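Local structure of type-2 ice-structuring protein (2ZIB) at residues A46-L51 and V65-S70; E52-I57 and Y88-P93. The protein binds to ice crystals and inhibits their growth, protecting the blood of the fish from freezing in sea water below zero. One frame throughout, in Å; residues are numbered along the deposited sequence.

Contact 1. Residues A46-L51 and V65-S70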
loop_
_atom_site.group_PDB
_atom_site.type_symbol
_atom_site.label_atom_id
_atom_site.label_comp_id
_atom_site.label_asym_id
_atom_site.label_seq_id
_atom_site.Cartn_x
_atom_site.Cartn_y
_atom_site.Cartn_z
ATOM N N ALA A 46 -3.038 0.429 1.053
ATOM C CA ALA A 46 -2.874 1.821 0.645
ATOM C C ALA A 46 -2.412 1.935 -0.795
ATOM O O ALA A 46 -1.475 1.255 -1.239
ATOM C CB ALA A 46 -1.849 2.489 1.546
ATOM N N SER A 47 -3.013 2.901 -1.508
ATOM C CA SER A 47 -2.441 3.414 -2.751
ATOM C C SER A 47 -1.649 4.680 -2.437
ATOM O O SER A 47 -1.928 5.379 -1.447
ATOM C CB SER A 47 -3.546 3.678 -3.764
ATOM O OG SER A 47 -4.387 4.710 -3.284
ATOM N N ILE A 48 -0.664 4.986 -3.282
ATOM C CA ILE A 48 0.269 6.078 -3.056
ATOM C C ILE A 48 0.370 6.935 -4.308
ATOM O O ILE A 48 0.586 6.428 -5.420
ATOM C CB ILE A 48 1.648 5.525 -2.681
ATOM C CG1 ILE A 48 1.561 4.574 -1.473
ATOM C CG2 ILE A 48 2.637 6.688 -2.451
ATOM C CD1 ILE A 48 2.892 4.065 -0.948
ATOM N N HIS A 49 0.161 8.244 -4.146
ATOM C CA HIS A 49 -0.056 9.122 -5.315
ATOM C C HIS A 49 0.891 10.286 -5.388
ATOM O O HIS A 49 0.750 11.117 -6.279
ATOM C CB HIS A 49 -1.505 9.626 -5.301
ATOM C CG HIS A 49 -2.469 8.496 -5.410
ATOM N ND1 HIS A 49 -2.681 7.857 -6.604
ATOM C CD2 HIS A 49 -3.154 7.799 -4.467
ATOM C CE1 HIS A 49 -3.478 6.819 -6.400
ATOM N NE2 HIS A 49 -3.798 6.781 -5.109
ATOM N N SER A 50 1.866 10.332 -4.490
ATOM C CA SER A 50 2.876 11.406 -4.485
ATOM C C SER A 50 4.020 11.014 -3.620
ATOM O O SER A 50 3.893 10.137 -2.756
ATOM C CB SER A 50 2.313 12.726 -3.927
ATOM O OG SER A 50 1.964 12.569 -2.581
ATOM N N LEU A 51 5.140 11.728 -3.766
ATOM C CA LEU A 51 6.237 11.530 -2.838
ATOM C C LEU A 51 5.826 11.939 -1.448
ATOM O O LEU A 51 6.269 11.333 -0.477
ATOM C CB LEU A 51 7.491 12.309 -3.280
ATOM C CG LEU A 51 8.711 12.071 -2.370
ATOM C CD1 LEU A 51 9.246 10.635 -2.207
ATOM C CD2 LEU A 51 9.868 12.994 -2.858
ATOM N N VAL A 65 6.415 -3.511 3.819
ATOM C CA VAL A 65 4.947 -3.572 3.956
ATOM C C VAL A 65 4.319 -3.788 2.599
ATOM O O VAL A 65 4.713 -3.180 1.589
ATOM C CB VAL A 65 4.306 -2.281 4.591
ATOM C CG1 VAL A 65 4.586 -2.218 6.074
ATOM C CG2 VAL A 65 4.683 -0.982 3.849
ATOM N N TRP A 66 3.314 -4.651 2.571
ATOM C CA TRP A 66 2.429 -4.707 1.409
ATOM C C TRP A 66 1.646 -3.409 1.225
ATOM O O TRP A 66 1.159 -2.854 2.200
ATOM C CB TRP A 66 1.454 -5.869 1.551
ATOM C CG TRP A 66 2.019 -7.231 1.443
ATOM C CD1 TRP A 66 1.811 -8.283 2.323
ATOM C CD2 TRP A 66 2.786 -7.779 0.345
ATOM N NE1 TRP A 66 2.385 -9.430 1.833
ATOM C CE2 TRP A 66 2.936 -9.177 0.595
ATOM C CE3 TRP A 66 3.255 -7.261 -0.886
ATOM C CZ2 TRP A 66 3.616 -10.025 -0.299
ATOM C CZ3 TRP A 66 3.946 -8.106 -1.756
ATOM C CH2 TRP A 66 4.108 -9.483 -1.460
ATOM N N ILE A 67 1.567 -2.954 -0.021
ATOM C CA ILE A 67 0.667 -1.846 -0.414
ATOM C C ILE A 67 -0.229 -2.320 -1.543
ATOM O O ILE A 67 -0.134 -3.488 -1.965
ATOM C CB ILE A 67 1.461 -0.551 -0.711
ATOM C CG1 ILE A 67 2.525 -0.779 -1.809
ATOM C CG2 ILE A 67 2.083 -0.024 0.617
ATOM C CD1 ILE A 67 3.197 0.508 -2.274
ATOM N N GLY A 68 -1.110 -1.450 -2.053
ATOM C CA GLY A 68 -2.238 -1.975 -2.806
ATOM C C GLY A 68 -2.065 -2.264 -4.278
ATOM O O GLY A 68 -3.055 -2.421 -4.986
ATOM N N GLY A 69 -0.819 -2.374 -4.755
ATOM C CA GLY A 69 -0.561 -2.591 -6.158
ATOM C C GLY A 69 -0.482 -4.076 -6.490
ATOM O O GLY A 69 0.116 -4.885 -5.759
ATOM N N SER A 70 -1.053 -4.450 -7.633
ATOM C CA SER A 70 -0.809 -5.792 -8.175
ATOM C C SER A 70 -0.871 -5.729 -9.701
ATOM O O SER A 70 -1.484 -4.814 -10.269
ATOM C CB SER A 70 -1.802 -6.851 -7.608
ATOM O OG SER A 70 -3.137 -6.597 -8.051
#
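In the buried centre of the C-type lectin fold, the loop leaving strand 44-45 meets the segment 65-70 through Ala46, Ile48, Ile67 and Gly68. The polar link is a backbone hydrogen bond from Gly68 N to Ala46 O, 2.8 Å long, with an angle of 155° at the hydrogen. At Gly68 the chain turns a corner between strands 65-67 and 69-70; having no side chain, the residue lets the backbone come close to the loop, which suits glycine to the place. The same carbonyl oxygen lies 3.5 Å from Ile67 CB. The single methyl of Ala46 fits between the loop and strand 124-131, where it packs on Ile127 and Ala129; in the central sheet this strand runs parallel to 65-67.

Further along the loop, Ile48 crosses Ile67 at about a right angle and the two touch through their terminal methyls, Ile48 CD1 to Ile67 CD1 at 3.8 Å. Ile67 CG1 sits between the backbone N and the carbonyl carbon (chi1 57°), and the extended continuation at chi2 carries CD1 to Ile48. Both branched, wholly apolar side chains also meet Trp115. On the loop's other side His49 NE2 donates to Ser47 OG over 2.8 Å; ND1 is hydrogen-bonded to Asp87 OD1 and Ser47 OG also to Asp82 OD2. With both ring nitrogens engaged in this way the imidazole is probably charged.

Contact 2. Residues E52-I57 and Y88-P93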
loop_
_atom_site.group_PDB
_atom_site.type_symbol
_atom_site.label_atom_id
_atom_site.label_comp_id
_atom_site.label_asym_id
_atom_site.label_seq_id
_atom_site.Cartn_x
_atom_site.Cartn_y
_atom_site.Cartn_z
ATOM N N GLU A 52 4.960 12.950 -1.337
ATOM C CA GLU A 52 4.450 13.308 -0.007
ATOM C C GLU A 52 3.793 12.133 0.720
ATOM O O GLU A 52 4.057 11.898 1.909
ATOM C CB GLU A 52 3.441 14.441 -0.166
ATOM C CG GLU A 52 2.910 15.072 1.093
ATOM C CD GLU A 52 2.297 16.427 0.775
ATOM O OE1 GLU A 52 1.284 16.484 0.016
ATOM O OE2 GLU A 52 2.848 17.441 1.232
ATOM N N GLU A 53 2.950 11.402 0.006
ATOM C CA GLU A 53 2.316 10.202 0.590
ATOM C C GLU A 53 3.325 9.109 0.868
ATOM O O GLU A 53 3.281 8.498 1.927
ATOM C CB GLU A 53 1.204 9.716 -0.338
ATOM C CG GLU A 53 -0.057 10.537 -0.155
ATOM C CD GLU A 53 -1.229 10.006 -0.933
ATOM O OE1 GLU A 53 -1.055 9.154 -1.832
ATOM O OE2 GLU A 53 -2.385 10.403 -0.620
ATOM N N GLN A 54 4.259 8.899 -0.057
ATOM C CA GLN A 54 5.333 7.913 0.112
ATOM C C GLN A 54 6.038 8.184 1.425
ATOM O O GLN A 54 6.301 7.284 2.207
ATOM C CB GLN A 54 6.310 7.993 -1.072
ATOM C CG GLN A 54 7.580 7.143 -0.938
ATOM C CD GLN A 54 7.351 5.636 -1.123
ATOM O OE1 GLN A 54 6.257 5.202 -1.522
ATOM N NE2 GLN A 54 8.364 4.838 -0.825
ATOM N N LEU A 55 6.427 9.450 1.638
ATOM C CA LEU A 55 7.189 9.790 2.821
ATOM C C LEU A 55 6.340 9.715 4.094
ATOM O O LEU A 55 6.829 9.305 5.147
ATOM C CB LEU A 55 7.807 11.200 2.661
ATOM C CG LEU A 55 8.890 11.331 1.570
ATOM C CD1 LEU A 55 9.283 12.847 1.422
ATOM C CD2 LEU A 55 10.135 10.423 1.873
ATOM N N TYR A 56 5.066 10.102 4.013
ATOM C CA TYR A 56 4.211 9.927 5.188
ATOM C C TYR A 56 4.102 8.441 5.591
ATOM O O TYR A 56 4.201 8.079 6.764
ATOM C CB TYR A 56 2.793 10.458 4.891
ATOM C CG TYR A 56 1.851 10.190 6.046
ATOM C CD1 TYR A 56 1.870 11.029 7.169
ATOM C CD2 TYR A 56 0.966 9.114 6.048
ATOM C CE1 TYR A 56 1.045 10.792 8.293
ATOM C CE2 TYR A 56 0.146 8.864 7.149
ATOM C CZ TYR A 56 0.173 9.702 8.252
ATOM O OH TYR A 56 -0.659 9.449 9.324
ATOM N N ILE A 57 3.850 7.585 4.614
ATOM C CA ILE A 57 3.696 6.157 4.898
ATOM C C ILE A 57 5.017 5.561 5.360
ATOM O O ILE A 57 5.041 4.787 6.328
ATOM C CB ILE A 57 3.096 5.408 3.666
ATOM C CG1 ILE A 57 1.645 5.866 3.385
ATOM C CG2 ILE A 57 3.167 3.908 3.864
ATOM C CD1 ILE A 57 1.106 5.505 1.974
ATOM N N TYR A 88 1.619 7.877 -9.853
ATOM C CA TYR A 88 2.897 8.067 -9.187
ATOM C C TYR A 88 3.540 6.680 -9.047
ATOM O O TYR A 88 2.869 5.690 -8.696
ATOM C CB TYR A 88 2.696 8.678 -7.808
ATOM C CG TYR A 88 3.925 8.735 -6.973
ATOM C CD1 TYR A 88 4.950 9.670 -7.242
ATOM C CD2 TYR A 88 4.098 7.828 -5.914
ATOM C CE1 TYR A 88 6.089 9.707 -6.463
ATOM C CE2 TYR A 88 5.252 7.869 -5.134
ATOM C CZ TYR A 88 6.239 8.801 -5.420
ATOM O OH TYR A 88 7.386 8.819 -4.634
ATOM N N ARG A 89 4.843 6.627 -9.273
ATOM C CA ARG A 89 5.610 5.404 -9.033
ATOM C C ARG A 89 6.939 5.724 -8.417
ATOM O O ARG A 89 7.578 6.719 -8.746
ATOM C CB ARG A 89 5.862 4.656 -10.357
ATOM C CG ARG A 89 4.576 4.265 -11.090
ATOM C CD ARG A 89 4.769 4.007 -12.575
ATOM N NE ARG A 89 4.882 5.230 -13.346
ATOM C CZ ARG A 89 5.283 5.262 -14.622
ATOM N NH1 ARG A 89 5.592 4.132 -15.255
ATOM N NH2 ARG A 89 5.366 6.422 -15.278
ATOM N N THR A 90 7.387 4.842 -7.523
ATOM C CA THR A 90 8.754 4.961 -6.981
ATOM C C THR A 90 9.353 3.562 -6.801
ATOM O O THR A 90 9.742 3.129 -5.704
ATOM C CB THR A 90 8.780 5.872 -5.732
ATOM O OG1 THR A 90 10.131 6.058 -5.315
ATOM C CG2 THR A 90 7.944 5.346 -4.542
ATOM N N TRP A 91 9.433 2.857 -7.926
ATOM C CA TRP A 91 10.048 1.547 -7.959
ATOM C C TRP A 91 11.545 1.626 -7.617
ATOM O O TRP A 91 12.251 2.609 -7.964
ATOM C CB TRP A 91 9.927 0.940 -9.349
ATOM C CG TRP A 91 8.514 0.652 -9.760
ATOM C CD1 TRP A 91 7.775 1.320 -10.718
ATOM C CD2 TRP A 91 7.690 -0.435 -9.293
ATOM N NE1 TRP A 91 6.534 0.731 -10.829
ATOM C CE2 TRP A 91 6.466 -0.368 -9.998
ATOM C CE3 TRP A 91 7.889 -1.484 -8.381
ATOM C CZ2 TRP A 91 5.412 -1.272 -9.787
ATOM C CZ3 TRP A 91 6.846 -2.397 -8.168
ATOM C CH2 TRP A 91 5.610 -2.272 -8.868
ATOM N N CYS A 92 12.043 0.611 -6.917
ATOM C CA CYS A 92 13.498 0.475 -6.714
ATOM C C CYS A 92 14.219 0.373 -8.066
ATOM O O CYS A 92 13.621 0.007 -9.071
ATOM C CB CYS A 92 13.773 -0.797 -5.926
ATOM S SG CYS A 92 13.008 -0.834 -4.294
ATOM N N PRO A 93 15.528 0.634 -8.094
ATOM C CA PRO A 93 16.271 0.506 -9.349
ATOM C C PRO A 93 16.074 -0.856 -9.968
ATOM O O PRO A 93 16.134 -1.862 -9.289
ATOM C CB PRO A 93 17.750 0.689 -8.920
ATOM C CG PRO A 93 17.677 1.501 -7.697
ATOM C CD PRO A 93 16.391 1.072 -6.975
#
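Gln54 lays its side chain against the methyl of Thr90 and the phenol end of Tyr88. Thr90 CG2 lies 3.5 Å from Gln54 CD and equally close to Gln54 OE1, and 3.8 Å from Gln54 NE2: the threonine's compact methyl sits over the flat face of the amide, Gln54 and Thr90 coming from opposite directions. With OG1 of Thr90 anti to the backbone N (chi1 -175°), CG2 lies between the backbone N and the carbonyl carbon, and there it meets Gln54.

Nearer the helix backbone, Gln54 CB meets Tyr88 OH at 3.8 Å and Tyr88 CE2 at 4.2 Å, the long tyrosine carrying its phenol end to the base of the glutamine side chain. The two cross at about a right angle, ring and amide planes 47° apart. These contacts join helix 51-60 of the C-type lectin domain to the long loop preceding strand 104-107. The bend of Gln54 at chi2 (74°) turns its amide to a third part of the fold: OE1 accepts from Trp115 NE1, and NE2 donates to Asp112 O. Glutamine suits this buried place: its methylenes pack while its amide gives and takes hydrogen bonds. Cys92 of the loop is disulfide-linked to Cys114.

Overall arrangement
The centres of the two contacts lie 8 Å apart, contact 1 about 3 Å from the centre of the chain and contact 2 about 10 Å from it. Their segments alternate along the sequence: 46-51 runs straight into helix segment 52-57, then come 65-70 and 88-93. They also touch directly, His49 C lying 3.4 Å from Tyr88 CB. Ser50 caps the start of helix 51-60 by accepting from Glu53 N, and Glu53 in turn accepts from His49 N, tying the loop of contact 1 to the helix of contact 2. Trp115 of strand 115-118 is met by Ile48 and Ile67 in contact 1 and by Gln54 in contact 2, so both hold to the same part of the lectin domain.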